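Local structure of lectin (Pleurotus ostreatus, 6KC2) at residues A[40-45]-A[284-289]; A[220-225]-A[304-309]; A[254-259]-A[308-313]; A[259-264]-A[298-303]; A[277-282]-A[367-372]. The protein binds sugars at a calcium ion, rhamnose and N-acetylgalactosamine among them, as a fungal lectin. One frame throughout, in Å; residues are numbered along the deposited sequence.

Contact 1: residues A[40-45]-A[284-289]; sequences ATPSQF and TIPNLH
Ala40 rests its CB methyl on the ring corner CG of Pro286 at 3.6 Å. The same proline ring fits under the bend of the 40-45 backbone, its CG and CD both lying against the carbonyl O of Thr41. Pro42 packs between Ile285 and Asn287, its CB near Ile285 CG1 at 4.2 Å and its CD reaching Asn287 OD1 at 3.7 Å, where the side chains of Pro42 and Asn287 cross at about a right angle. Asn287 is turned there by chi1 of 54°, which places CG between its backbone N and carbonyl carbon. At the other end Phe45 presents a ring edge, CD1 lying 3.4 Å from Thr284 OG1. Two hydrogen bonds pair Ser43 with Thr284: Ser43 N to Thr284 O at 3.1 Å and Thr284 N to Ser43 O at 2.9 Å. The chemistry is thus a brief antiparallel pairing that adds strand 43-44 to the sheet edge, with proline packing taking over where the pairing of these two segments ends.

Contact 2: residues A[220-225]-A[304-309]; sequences WIWTSD and GPAGVI. With CA (calcium ion), chain E; RAM (alpha-L-rhamnopyranose), chain H.
The edge strand 219-222 meets strand 307-316 just after the loop that carries calcium ligand Pro305, and two tryptophans flank the crossing. Trp220 lays its six-membered ring under Ile309, whose CG2 stands 3.6 Å from the ring centroid and only 8° off the normal, a CH-pi contact over the face. The CE3 edge of the same indole abuts the backbone at Gly307 C, close to the ring plane. Trp222 receives the methyl of Ala306 in the same way, CB lying 3.6 Å from the centroid of its six-membered ring. With chi1 of -155° its CG is roughly anti to the backbone N, and the indole swings over toward residues 306 and 307. Between the rings the strands join through one antiparallel bridge: Ile221 N donates to Val308 O at 2.8 Å, and Val308 N returns a bond to Ile221 O at 2.9 Å. This ties the outermost strand of one sheet to the start of strand 307-316 of the other, in two sheets that pack like a beta-sandwich, the strand directions 130° apart. Ile221 and Val308 lie side by side, CG1 to CG1 at 3.7 Å, and both touch Phe238. Trp220 also stacks on Trp364, and Trp222 meets the ring of Phe238. Upstream, Pro305 O binds the calcium ion at 2.3 Å, and the ion in turn holds O3 and O4 of the rhamnose.

Contact 3: residues A[254-259]-A[308-313]; sequences VLIAAD and VIATIL. With CA (calcium ion), chain E; RAM (alpha-L-rhamnopyranose), chain H.
Strands 254-259 and 308-313 run antiparallel, their axes 4.7 Å apart at closest approach, and two hydrogen-bonded pairs, Leu255 with Thr311 and Ala257 with Ile309, alternate with non-hydrogen-bonded ones. Leu255 N reaches Thr311 O at 2.9 Å, and Ile309 N reaches Ala257 O at 2.9 Å. On the face of Val254, Ile256 and Ala258 the side chains are aliphatic: Val254 CG1 lies alongside Ile312 CG1 at 4.0 Å, Ile256 CB meets the methyl CB of Ala310 at 4.1 Å, and Ala258 CB touches Val308 CG2 at 3.9 Å. Val308 CG2, anti to its own backbone N, is also 4.2 Å from Ile256 CD1. The other face brings Ala257 CB to Ile309 CG2 and carries Thr311, whose hydroxyl bonds to Ser218 and Pro214. Past the last pair, Asp259 OD1 binds the calcium ion at 2.6 Å. Both strands lie inside their sheet, between strands 281-285 and 321-325, while Val254 and Ile256 pack on Leu264 and Tyr262 of strand 261-266.

Contact 4: residues A[259-264]-A[298-303]; sequences DDRYTL and NATNGG. With CA (calcium ion), chain E; NAG (2-acetamido-2-deoxy-beta-D-glucopyranose), chain D; RAM (alpha-L-rhamnopyranose), chain H.
Asp260 carries its carboxylate to the start of the 302-303 turn with chi1 of -76°, CG beside the backbone N, while Asn301, its CG anti to the backbone N (chi1 -179°), brings OD1 to the same calcium ion. Asp260 OD2 binds the metal at 2.4 Å and also accepts Gly302 N at 2.6 Å, the donor standing above the carboxylate plane. Asn301 OD1 lies 2.5 Å from the calcium ion and takes Gly303 N in an Asx turn. Gly303 O, Asp259 OD1 and Pro305 O complete the protein's share. Asp260 OD1 approaches rhamnose O3 to 2.7 Å; Asp259 OD2, hydrogen-bonded to Trp364, lies 2.6 Å from rhamnose O4. Behind the site, Thr300 N bonds to Arg261 O at 2.9 Å, and Arg261 CG runs alongside Thr300 CB at 3.5 Å. Asn298 ND2 carries an N-linked N-acetylglucosamine. Two adjacent aspartates, an asparagine and backbone carbonyls, with rhamnose O3 and O4 on the ion, form the calcium-dependent sugar site at the end of two neighbouring antiparallel strands, 261-266 and 292-301.

Contact 5: residues A[277-282]-A[367-372]; sequences YTVADA and GMVIPS. With RAM (alpha-L-rhamnopyranose), chain H.
Tyr277 meets rhamnose at its ring edge, O2 of the sugar lying near the ring plane and 2.8 Å from Tyr277 OH in a hydrogen bond that either hydroxyl could donate; Trp364 meets the tyrosine edge-to-face. Across the contact, Met368 CE lies 3.2 Å from Tyr277 O. Bends at chi2 (83°) and chi3 (59°) fold the methionine back so that SD rests 3.5 Å from Thr278 C and CG meets Ala280 CB. Two backbone bonds fasten the segments: Val369 N to Thr278 O at 2.9 Å, and Ala280 N to Val369 O at 2.9 Å. The Val279 and Val369 side chains lie side by side on the exposed flank, CG2 of Val279 4.1 Å from CB of Val369. Further along, Pro371 CG closes on Ala282 CB at 3.8 Å. The 367-372 loop, which follows strand 351-358, thus runs along the lead-in to strand 281-285, with Met368 against Ala257 and Ile370 against Leu255 of strand 249-259, and Ala282 pairs onward with Phe45.

Contacts 2 and 3 are buried and largely apolar, whereas contacts 1, 4 and 5 are only partly buried. Contacts 2 and 3 share strand 307-316, one at its tryptophan-lined beginning, the other farther along its aliphatic pairing; contacts 1 and 5 use opposite ends of strand 281-285. Contact 4 lies in the facing sheet and meets contact 3 through Tyr262 and Leu264. Around the calcium ion contacts 2, 3 and 4 converge, Asp259 belonging to both contact 3 and contact 4, and contact 5 adds a tyrosine to the sugar. Contact 1, far from this site, relies on proline packing and a short strand pairing, without metal or charge.

Contact 1: residues A[40-45]-A[284-289]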
# COMPACT_ATOMS: atom_id res chain seq x y z
N ALA A 40 11.23 13.74 6.20
CA ALA A 40 9.79 13.53 6.02
C ALA A 40 9.16 13.05 7.32
O ALA A 40 9.76 12.26 8.06
CB ALA A 40 9.53 12.52 4.90
N THR A 41 7.95 13.52 7.59
CA THR A 41 7.20 13.14 8.79
C THR A 41 5.85 12.53 8.41
O THR A 41 5.43 12.64 7.26
CB THR A 41 6.99 14.35 9.69
OG1 THR A 41 6.26 15.35 8.97
CG2 THR A 41 8.33 14.90 10.19
N PRO A 42 5.14 11.90 9.35
CA PRO A 42 3.83 11.32 9.01
C PRO A 42 2.90 12.36 8.40
O PRO A 42 2.85 13.52 8.83
CB PRO A 42 3.30 10.82 10.37
CG PRO A 42 4.53 10.54 11.16
CD PRO A 42 5.52 11.59 10.75
N SER A 43 2.15 11.93 7.38
CA SER A 43 1.27 12.82 6.64
C SER A 43 0.03 12.04 6.19
O SER A 43 -0.03 10.81 6.24
CB SER A 43 2.00 13.43 5.43
OG SER A 43 2.57 12.42 4.60
N GLN A 44 -0.97 12.79 5.74
CA GLN A 44 -2.10 12.17 5.05
C GLN A 44 -1.59 11.38 3.85
O GLN A 44 -0.69 11.82 3.13
CB GLN A 44 -3.10 13.24 4.62
CG GLN A 44 -4.28 12.70 3.83
CD GLN A 44 -5.25 13.80 3.42
OE1 GLN A 44 -5.61 14.68 4.22
NE2 GLN A 44 -5.68 13.77 2.16
N PHE A 45 -2.16 10.20 3.63
CA PHE A 45 -1.74 9.36 2.51
C PHE A 45 -1.97 10.07 1.17
O PHE A 45 -3.03 10.67 0.95
CB PHE A 45 -2.51 8.04 2.54
CG PHE A 45 -2.26 7.19 1.33
CD1 PHE A 45 -1.10 6.43 1.23
CD2 PHE A 45 -3.16 7.17 0.28
CE1 PHE A 45 -0.85 5.65 0.12
CE2 PHE A 45 -2.91 6.40 -0.86
CZ PHE A 45 -1.76 5.63 -0.94
N THR A 284 0.53 7.99 5.76
CA THR A 284 1.85 7.45 5.42
C THR A 284 2.78 7.81 6.56
O THR A 284 2.79 8.96 7.02
CB THR A 284 2.37 8.03 4.10
OG1 THR A 284 1.63 7.45 3.01
CG2 THR A 284 3.88 7.73 3.91
N ILE A 285 3.53 6.83 7.05
CA ILE A 285 4.58 7.06 8.04
C ILE A 285 5.89 6.75 7.34
O ILE A 285 6.24 5.57 7.15
CB ILE A 285 4.37 6.22 9.30
CG1 ILE A 285 3.07 6.64 9.98
CG2 ILE A 285 5.56 6.40 10.28
CD1 ILE A 285 2.31 5.50 10.46
N PRO A 286 6.62 7.77 6.88
CA PRO A 286 7.81 7.53 6.07
C PRO A 286 9.07 7.34 6.89
O PRO A 286 10.12 7.00 6.32
CB PRO A 286 7.90 8.81 5.24
CG PRO A 286 7.42 9.86 6.18
CD PRO A 286 6.34 9.21 7.04
N ASN A 287 9.01 7.56 8.20
CA ASN A 287 10.21 7.59 9.03
C ASN A 287 10.11 6.56 10.14
O ASN A 287 10.28 6.91 11.32
CB ASN A 287 10.43 8.99 9.62
CG ASN A 287 9.21 9.49 10.37
OD1 ASN A 287 8.10 8.99 10.16
ND2 ASN A 287 9.41 10.47 11.25
N LEU A 288 9.81 5.31 9.80
CA LEU A 288 9.71 4.29 10.83
C LEU A 288 11.05 4.06 11.51
O LEU A 288 12.12 4.20 10.90
CB LEU A 288 9.22 2.97 10.23
CG LEU A 288 7.76 2.82 9.83
CD1 LEU A 288 7.56 1.43 9.23
CD2 LEU A 288 6.82 3.06 11.02
N HIS A 289 11.00 3.71 12.79
CA HIS A 289 12.17 3.14 13.43
C HIS A 289 12.53 1.84 12.72
O HIS A 289 11.64 1.13 12.24
CB HIS A 289 11.92 2.88 14.92
CG HIS A 289 13.14 2.40 15.65
ND1 HIS A 289 13.50 1.07 15.71
CD2 HIS A 289 14.10 3.09 16.31
CE1 HIS A 289 14.63 0.96 16.39
NE2 HIS A 289 15.01 2.17 16.77
O HOH W 1 11.64 12.63 10.26

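Contact 2: residues A[220-225]-A[304-309]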
# COMPACT_ATOMS: atom_id res chain seq x y z
N TRP A 220 -13.42 -4.67 13.86
CA TRP A 220 -13.76 -3.67 14.85
C TRP A 220 -13.38 -4.18 16.24
O TRP A 220 -13.79 -5.27 16.64
CB TRP A 220 -15.25 -3.37 14.80
CG TRP A 220 -15.71 -2.74 13.53
CD1 TRP A 220 -16.24 -3.38 12.44
CD2 TRP A 220 -15.69 -1.34 13.22
NE1 TRP A 220 -16.55 -2.45 11.46
CE2 TRP A 220 -16.23 -1.20 11.92
CE3 TRP A 220 -15.27 -0.20 13.91
CZ2 TRP A 220 -16.37 0.04 11.30
CZ3 TRP A 220 -15.40 1.04 13.30
CH2 TRP A 220 -15.95 1.15 12.00
N ILE A 221 -12.58 -3.40 16.98
CA ILE A 221 -12.22 -3.80 18.34
C ILE A 221 -12.64 -2.71 19.33
O ILE A 221 -12.87 -1.56 18.97
CB ILE A 221 -10.71 -4.13 18.49
CG1 ILE A 221 -9.85 -2.88 18.31
CG2 ILE A 221 -10.28 -5.26 17.53
CD1 ILE A 221 -8.33 -3.13 18.55
N TRP A 222 -12.70 -3.11 20.60
CA TRP A 222 -12.94 -2.18 21.70
C TRP A 222 -12.47 -2.82 23.00
O TRP A 222 -12.00 -3.97 23.02
CB TRP A 222 -14.43 -1.78 21.78
CG TRP A 222 -14.68 -0.45 22.43
CD1 TRP A 222 -15.27 -0.23 23.65
CD2 TRP A 222 -14.36 0.85 21.90
NE1 TRP A 222 -15.33 1.12 23.90
CE2 TRP A 222 -14.78 1.81 22.85
CE3 TRP A 222 -13.75 1.29 20.71
CZ2 TRP A 222 -14.61 3.18 22.65
CZ3 TRP A 222 -13.60 2.66 20.52
CH2 TRP A 222 -14.03 3.59 21.49
N THR A 223 -12.58 -2.07 24.09
CA THR A 223 -12.42 -2.67 25.41
C THR A 223 -13.60 -3.58 25.72
O THR A 223 -14.67 -3.51 25.11
CB THR A 223 -12.29 -1.59 26.48
OG1 THR A 223 -13.22 -0.54 26.23
CG2 THR A 223 -10.87 -1.02 26.50
N SER A 224 -13.39 -4.46 26.70
CA SER A 224 -14.39 -5.47 26.98
C SER A 224 -15.62 -4.92 27.71
O SER A 224 -16.52 -5.71 28.03
CB SER A 224 -13.76 -6.61 27.79
OG SER A 224 -13.22 -6.12 29.01
N ASP A 225 -15.70 -3.61 27.98
CA ASP A 225 -16.96 -3.02 28.44
C ASP A 225 -17.99 -2.88 27.31
O ASP A 225 -19.14 -2.50 27.58
CB ASP A 225 -16.71 -1.66 29.11
CG ASP A 225 -15.96 -0.69 28.21
OD1 ASP A 225 -15.80 0.50 28.58
OD2 ASP A 225 -15.50 -1.11 27.12
N GLY A 304 -23.73 4.87 22.61
CA GLY A 304 -24.18 3.80 21.76
C GLY A 304 -23.06 2.84 21.42
O GLY A 304 -22.12 2.65 22.21
N PRO A 305 -23.14 2.22 20.24
CA PRO A 305 -22.08 1.31 19.79
C PRO A 305 -20.73 2.02 19.71
O PRO A 305 -20.64 3.25 19.59
CB PRO A 305 -22.55 0.86 18.40
CG PRO A 305 -24.04 1.12 18.39
CD PRO A 305 -24.23 2.34 19.26
N ALA A 306 -19.67 1.22 19.76
CA ALA A 306 -18.32 1.75 19.65
C ALA A 306 -17.40 0.71 19.03
O ALA A 306 -17.63 -0.50 19.16
CB ALA A 306 -17.77 2.21 21.02
N GLY A 307 -16.35 1.20 18.37
CA GLY A 307 -15.35 0.32 17.79
C GLY A 307 -14.30 1.15 17.08
O GLY A 307 -14.54 2.30 16.68
N VAL A 308 -13.11 0.57 16.96
CA VAL A 308 -12.07 1.13 16.12
C VAL A 308 -11.55 0.01 15.24
O VAL A 308 -11.51 -1.15 15.66
CB VAL A 308 -10.94 1.80 16.93
CG1 VAL A 308 -10.27 0.79 17.86
CG2 VAL A 308 -9.91 2.45 15.98
N ILE A 309 -11.20 0.34 13.99
CA ILE A 309 -10.76 -0.65 13.02
C ILE A 309 -9.60 -0.05 12.25
O ILE A 309 -9.61 1.14 11.93
CB ILE A 309 -11.91 -1.09 12.08
CG1 ILE A 309 -11.46 -2.27 11.20
CG2 ILE A 309 -12.45 0.09 11.24
CD1 ILE A 309 -12.62 -2.98 10.47
CA CA E . -20.89 5.55 19.27
C1 RAM H . -25.53 6.83 16.19
C2 RAM H . -24.31 7.60 16.70
C3 RAM H . -23.39 6.67 17.49
C4 RAM H . -23.09 5.41 16.68
C5 RAM H . -24.38 4.79 16.09
C6 RAM H . -24.11 3.57 15.21
O1 RAM H . -26.30 6.32 17.28
O2 RAM H . -23.61 8.14 15.61
O3 RAM H . -22.20 7.34 17.87
O4 RAM H . -22.48 4.47 17.53
O5 RAM H . -25.09 5.77 15.36

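Contact 3: residues A[254-259]-A[308-313]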
# COMPACT_ATOMS: atom_id res chain seq x y z
N VAL A 254 -1.26 3.40 6.92
CA VAL A 254 -2.26 3.12 7.94
C VAL A 254 -3.62 3.55 7.41
O VAL A 254 -3.76 4.65 6.88
CB VAL A 254 -1.95 3.85 9.26
CG1 VAL A 254 -2.98 3.47 10.33
CG2 VAL A 254 -0.55 3.53 9.71
N LEU A 255 -4.61 2.68 7.56
CA LEU A 255 -6.00 2.98 7.25
C LEU A 255 -6.81 2.76 8.52
O LEU A 255 -6.71 1.70 9.13
CB LEU A 255 -6.52 2.08 6.12
CG LEU A 255 -8.00 2.27 5.73
CD1 LEU A 255 -8.23 3.66 5.12
CD2 LEU A 255 -8.43 1.16 4.77
N ILE A 256 -7.61 3.75 8.92
CA ILE A 256 -8.20 3.70 10.25
C ILE A 256 -9.54 4.43 10.28
O ILE A 256 -9.71 5.48 9.65
CB ILE A 256 -7.23 4.29 11.30
CG1 ILE A 256 -7.88 4.29 12.71
CG2 ILE A 256 -6.75 5.67 10.84
CD1 ILE A 256 -6.88 4.39 13.87
N ALA A 257 -10.47 3.89 11.06
CA ALA A 257 -11.76 4.53 11.32
C ALA A 257 -12.22 4.10 12.71
O ALA A 257 -11.89 3.00 13.17
CB ALA A 257 -12.80 4.14 10.25
N ALA A 258 -12.99 4.97 13.37
CA ALA A 258 -13.47 4.64 14.71
C ALA A 258 -14.91 5.09 14.90
O ALA A 258 -15.31 6.17 14.46
CB ALA A 258 -12.59 5.29 15.79
N ASP A 259 -15.70 4.25 15.58
CA ASP A 259 -17.04 4.69 15.87
C ASP A 259 -16.92 5.74 16.95
O ASP A 259 -16.68 5.43 18.13
CB ASP A 259 -18.01 3.59 16.28
CG ASP A 259 -19.42 4.15 16.60
OD1 ASP A 259 -19.54 5.33 17.02
OD2 ASP A 259 -20.42 3.45 16.36
N VAL A 308 -13.11 0.57 16.96
CA VAL A 308 -12.07 1.13 16.12
C VAL A 308 -11.55 0.01 15.24
O VAL A 308 -11.51 -1.15 15.66
CB VAL A 308 -10.94 1.80 16.93
CG1 VAL A 308 -10.27 0.79 17.86
CG2 VAL A 308 -9.91 2.45 15.98
N ILE A 309 -11.20 0.34 13.99
CA ILE A 309 -10.76 -0.65 13.02
C ILE A 309 -9.60 -0.05 12.25
O ILE A 309 -9.61 1.14 11.93
CB ILE A 309 -11.91 -1.09 12.08
CG1 ILE A 309 -11.46 -2.27 11.20
CG2 ILE A 309 -12.45 0.09 11.24
CD1 ILE A 309 -12.62 -2.98 10.47
N ALA A 310 -8.59 -0.88 11.96
CA ALA A 310 -7.44 -0.37 11.22
C ALA A 310 -6.73 -1.51 10.51
O ALA A 310 -6.81 -2.68 10.91
CB ALA A 310 -6.45 0.39 12.12
N THR A 311 -6.01 -1.13 9.46
CA THR A 311 -5.16 -2.02 8.68
C THR A 311 -3.85 -1.29 8.49
O THR A 311 -3.85 -0.10 8.14
CB THR A 311 -5.83 -2.36 7.32
OG1 THR A 311 -7.10 -2.98 7.56
CG2 THR A 311 -4.95 -3.30 6.48
N ILE A 312 -2.73 -1.96 8.76
CA ILE A 312 -1.41 -1.34 8.66
C ILE A 312 -0.51 -2.21 7.79
O ILE A 312 -0.40 -3.42 8.03
CB ILE A 312 -0.76 -1.12 10.04
CG1 ILE A 312 -1.65 -0.25 10.93
CG2 ILE A 312 0.65 -0.49 9.90
CD1 ILE A 312 -1.42 -0.46 12.42
N LEU A 313 0.12 -1.61 6.80
CA LEU A 313 1.13 -2.30 6.01
C LEU A 313 2.49 -1.67 6.28
O LEU A 313 2.67 -0.46 6.13
CB LEU A 313 0.79 -2.25 4.52
CG LEU A 313 1.49 -3.38 3.74
CD1 LEU A 313 0.67 -3.89 2.57
CD2 LEU A 313 2.84 -2.91 3.26
CA CA E . -20.89 5.55 19.27
C1 RAM H . -25.53 6.83 16.19
C2 RAM H . -24.31 7.60 16.70
C3 RAM H . -23.39 6.67 17.49
C4 RAM H . -23.09 5.41 16.68
C5 RAM H . -24.38 4.79 16.09
C6 RAM H . -24.11 3.57 15.21
O1 RAM H . -26.30 6.32 17.28
O2 RAM H . -23.61 8.14 15.61
O3 RAM H . -22.20 7.34 17.87
O4 RAM H . -22.48 4.47 17.53
O5 RAM H . -25.09 5.77 15.36

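Contact 4: residues A[259-264]-A[298-303]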
# COMPACT_ATOMS: atom_id res chain seq x y z
N ASP A 259 -15.70 4.25 15.58
CA ASP A 259 -17.04 4.69 15.87
C ASP A 259 -16.92 5.74 16.95
O ASP A 259 -16.68 5.43 18.13
CB ASP A 259 -18.01 3.59 16.28
CG ASP A 259 -19.42 4.15 16.60
OD1 ASP A 259 -19.54 5.33 17.02
OD2 ASP A 259 -20.42 3.45 16.36
N ASP A 260 -17.18 6.95 16.47
CA ASP A 260 -17.16 8.29 17.02
C ASP A 260 -15.81 8.89 16.67
O ASP A 260 -15.78 9.63 15.68
CB ASP A 260 -17.60 8.29 18.47
CG ASP A 260 -19.13 8.15 18.55
OD1 ASP A 260 -19.79 8.54 17.56
OD2 ASP A 260 -19.66 7.59 19.54
N ARG A 261 -14.69 8.56 17.32
CA ARG A 261 -13.48 9.33 16.98
C ARG A 261 -12.22 8.65 17.50
O ARG A 261 -12.27 7.78 18.37
CB ARG A 261 -13.56 10.77 17.52
CG ARG A 261 -13.70 10.87 19.04
CD ARG A 261 -14.13 12.27 19.50
NE ARG A 261 -13.43 13.31 18.75
CZ ARG A 261 -14.04 14.24 18.01
NH1 ARG A 261 -15.36 14.27 17.93
NH2 ARG A 261 -13.31 15.15 17.36
N TYR A 262 -11.08 9.07 16.96
CA TYR A 262 -9.80 8.50 17.36
C TYR A 262 -8.72 9.56 17.22
O TYR A 262 -8.85 10.51 16.44
CB TYR A 262 -9.41 7.26 16.51
CG TYR A 262 -9.00 7.69 15.13
CD1 TYR A 262 -9.96 7.81 14.12
CD2 TYR A 262 -7.68 8.04 14.83
CE1 TYR A 262 -9.61 8.24 12.85
CE2 TYR A 262 -7.33 8.49 13.57
CZ TYR A 262 -8.30 8.59 12.58
OH TYR A 262 -7.95 9.04 11.34
N THR A 263 -7.63 9.35 17.97
CA THR A 263 -6.34 9.96 17.68
C THR A 263 -5.29 8.86 17.62
O THR A 263 -5.27 7.96 18.48
CB THR A 263 -5.95 11.01 18.72
OG1 THR A 263 -6.95 12.03 18.74
CG2 THR A 263 -4.60 11.65 18.35
N LEU A 264 -4.45 8.92 16.59
CA LEU A 264 -3.50 7.88 16.26
C LEU A 264 -2.08 8.38 16.54
O LEU A 264 -1.74 9.50 16.15
CB LEU A 264 -3.63 7.50 14.78
CG LEU A 264 -2.56 6.58 14.19
CD1 LEU A 264 -2.58 5.21 14.87
CD2 LEU A 264 -2.74 6.44 12.68
N ASN A 298 -6.08 6.54 20.89
CA ASN A 298 -7.11 7.01 21.82
C ASN A 298 -8.41 7.12 21.01
O ASN A 298 -8.55 8.02 20.18
CB ASN A 298 -6.71 8.35 22.45
CG ASN A 298 -7.86 9.02 23.24
OD1 ASN A 298 -8.90 8.42 23.52
ND2 ASN A 298 -7.63 10.30 23.60
N ALA A 299 -9.34 6.20 21.25
CA ALA A 299 -10.64 6.23 20.59
C ALA A 299 -11.71 6.55 21.61
O ALA A 299 -11.65 6.10 22.76
CB ALA A 299 -10.94 4.91 19.87
N THR A 300 -12.70 7.35 21.20
CA THR A 300 -13.69 7.87 22.12
C THR A 300 -15.09 7.49 21.65
O THR A 300 -15.41 7.65 20.47
CB THR A 300 -13.58 9.39 22.23
OG1 THR A 300 -12.24 9.75 22.61
CG2 THR A 300 -14.57 9.95 23.25
N ASN A 301 -15.91 6.99 22.56
CA ASN A 301 -17.31 6.71 22.26
C ASN A 301 -18.19 7.83 22.82
O ASN A 301 -18.17 8.10 24.03
CB ASN A 301 -17.75 5.37 22.83
CG ASN A 301 -19.21 5.06 22.49
OD1 ASN A 301 -19.73 5.54 21.49
ND2 ASN A 301 -19.88 4.30 23.34
N GLY A 302 -18.98 8.46 21.94
CA GLY A 302 -19.92 9.49 22.34
C GLY A 302 -21.27 8.98 22.79
O GLY A 302 -22.11 9.78 23.23
N GLY A 303 -21.50 7.67 22.70
CA GLY A 303 -22.75 7.04 23.08
C GLY A 303 -23.13 5.94 22.11
O GLY A 303 -22.88 6.06 20.91
CA CA E . -20.89 5.55 19.27
C1 NAG D . -8.52 11.18 24.34
C2 NAG D . -7.77 12.30 25.03
C3 NAG D . -8.73 13.11 25.88
C4 NAG D . -9.81 13.70 24.98
C5 NAG D . -10.48 12.60 24.14
C6 NAG D . -11.33 13.17 23.03
C7 NAG D . -6.70 11.09 26.90
C8 NAG D . -5.40 10.71 27.54
N2 NAG D . -6.62 11.84 25.80
O3 NAG D . -8.05 14.15 26.58
O4 NAG D . -10.78 14.41 25.75
O5 NAG D . -9.53 11.74 23.49
O6 NAG D . -10.56 13.40 21.86
O7 NAG D . -7.78 10.73 27.37
C1 RAM H . -25.53 6.83 16.19
C2 RAM H . -24.31 7.60 16.70
C3 RAM H . -23.39 6.67 17.49
C4 RAM H . -23.09 5.41 16.68
C5 RAM H . -24.38 4.79 16.09
C6 RAM H . -24.11 3.57 15.21
O1 RAM H . -26.30 6.32 17.28
O2 RAM H . -23.61 8.14 15.61
O3 RAM H . -22.20 7.34 17.87
O4 RAM H . -22.48 4.47 17.53
O5 RAM H . -25.09 5.77 15.36

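Contact 5: residues A[277-282]-A[367-372]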
# COMPACT_ATOMS: atom_id res chain seq x y z
N TYR A 277 -17.04 7.24 11.32
CA TYR A 277 -17.03 5.81 11.11
C TYR A 277 -17.59 5.41 9.75
O TYR A 277 -17.79 4.22 9.49
CB TYR A 277 -17.76 5.09 12.25
CG TYR A 277 -19.18 5.57 12.52
CD1 TYR A 277 -20.25 5.08 11.77
CD2 TYR A 277 -19.47 6.48 13.54
CE1 TYR A 277 -21.56 5.49 12.01
CE2 TYR A 277 -20.77 6.91 13.79
CZ TYR A 277 -21.81 6.40 13.01
OH TYR A 277 -23.12 6.79 13.23
N THR A 278 -17.84 6.38 8.85
CA THR A 278 -18.23 6.06 7.48
C THR A 278 -17.21 6.50 6.45
O THR A 278 -17.28 6.04 5.30
CB THR A 278 -19.59 6.70 7.13
OG1 THR A 278 -19.51 8.12 7.25
CG2 THR A 278 -20.70 6.15 8.02
N VAL A 279 -16.26 7.36 6.80
CA VAL A 279 -15.17 7.76 5.91
C VAL A 279 -13.86 7.50 6.65
O VAL A 279 -13.56 8.18 7.63
CB VAL A 279 -15.27 9.23 5.50
CG1 VAL A 279 -14.08 9.60 4.62
CG2 VAL A 279 -16.61 9.49 4.77
N ALA A 280 -13.09 6.52 6.16
CA ALA A 280 -11.83 6.13 6.78
C ALA A 280 -10.70 7.10 6.40
O ALA A 280 -10.73 7.77 5.36
CB ALA A 280 -11.45 4.71 6.37
N ASP A 281 -9.69 7.16 7.26
CA ASP A 281 -8.52 8.00 7.01
C ASP A 281 -7.30 7.13 6.72
O ASP A 281 -7.13 6.03 7.27
CB ASP A 281 -8.23 8.92 8.20
CG ASP A 281 -9.42 9.79 8.56
OD1 ASP A 281 -9.93 10.46 7.64
OD2 ASP A 281 -9.87 9.79 9.73
N ALA A 282 -6.44 7.62 5.85
CA ALA A 282 -5.23 6.91 5.47
C ALA A 282 -4.03 7.81 5.74
O ALA A 282 -4.08 9.02 5.51
CB ALA A 282 -5.29 6.48 3.99
N GLY A 367 -19.87 -0.44 3.81
CA GLY A 367 -19.80 0.67 2.89
C GLY A 367 -18.80 1.77 3.21
O GLY A 367 -18.87 2.83 2.58
N MET A 368 -17.89 1.55 4.16
CA MET A 368 -16.84 2.53 4.46
C MET A 368 -16.22 3.12 3.20
O MET A 368 -15.75 2.39 2.32
CB MET A 368 -15.74 1.88 5.29
CG MET A 368 -14.69 2.86 5.78
SD MET A 368 -15.27 3.66 7.30
CE MET A 368 -15.50 2.23 8.37
N VAL A 369 -16.18 4.45 3.13
CA VAL A 369 -15.42 5.13 2.09
C VAL A 369 -13.92 5.03 2.40
O VAL A 369 -13.46 5.47 3.46
CB VAL A 369 -15.86 6.59 1.97
CG1 VAL A 369 -15.02 7.32 0.93
CG2 VAL A 369 -17.38 6.66 1.63
N ILE A 370 -13.16 4.46 1.48
CA ILE A 370 -11.74 4.20 1.67
C ILE A 370 -10.97 4.99 0.63
O ILE A 370 -11.30 4.92 -0.56
CB ILE A 370 -11.39 2.70 1.57
CG1 ILE A 370 -12.16 1.90 2.63
CG2 ILE A 370 -9.88 2.51 1.71
CD1 ILE A 370 -12.11 0.39 2.40
N PRO A 371 -9.94 5.77 1.01
CA PRO A 371 -9.15 6.50 0.01
C PRO A 371 -8.58 5.57 -1.04
O PRO A 371 -8.27 4.40 -0.76
CB PRO A 371 -8.04 7.17 0.84
CG PRO A 371 -8.59 7.27 2.24
CD PRO A 371 -9.50 6.04 2.39
N SER A 372 -8.45 6.09 -2.26
CA SER A 372 -7.85 5.34 -3.37
C SER A 372 -6.35 5.16 -3.16
O SER A 372 -5.67 6.04 -2.64
CB SER A 372 -8.10 6.08 -4.69
OG SER A 372 -9.48 6.39 -4.84
C1 RAM H . -25.53 6.83 16.19
C2 RAM H . -24.31 7.60 16.70
C3 RAM H . -23.39 6.67 17.49
C4 RAM H . -23.09 5.41 16.68
C5 RAM H . -24.38 4.79 16.09
C6 RAM H . -24.11 3.57 15.21
O1 RAM H . -26.30 6.32 17.28
O2 RAM H . -23.61 8.14 15.61
O3 RAM H . -22.20 7.34 17.87
O4 RAM H . -22.48 4.47 17.53
O5 RAM H . -25.09 5.77 15.36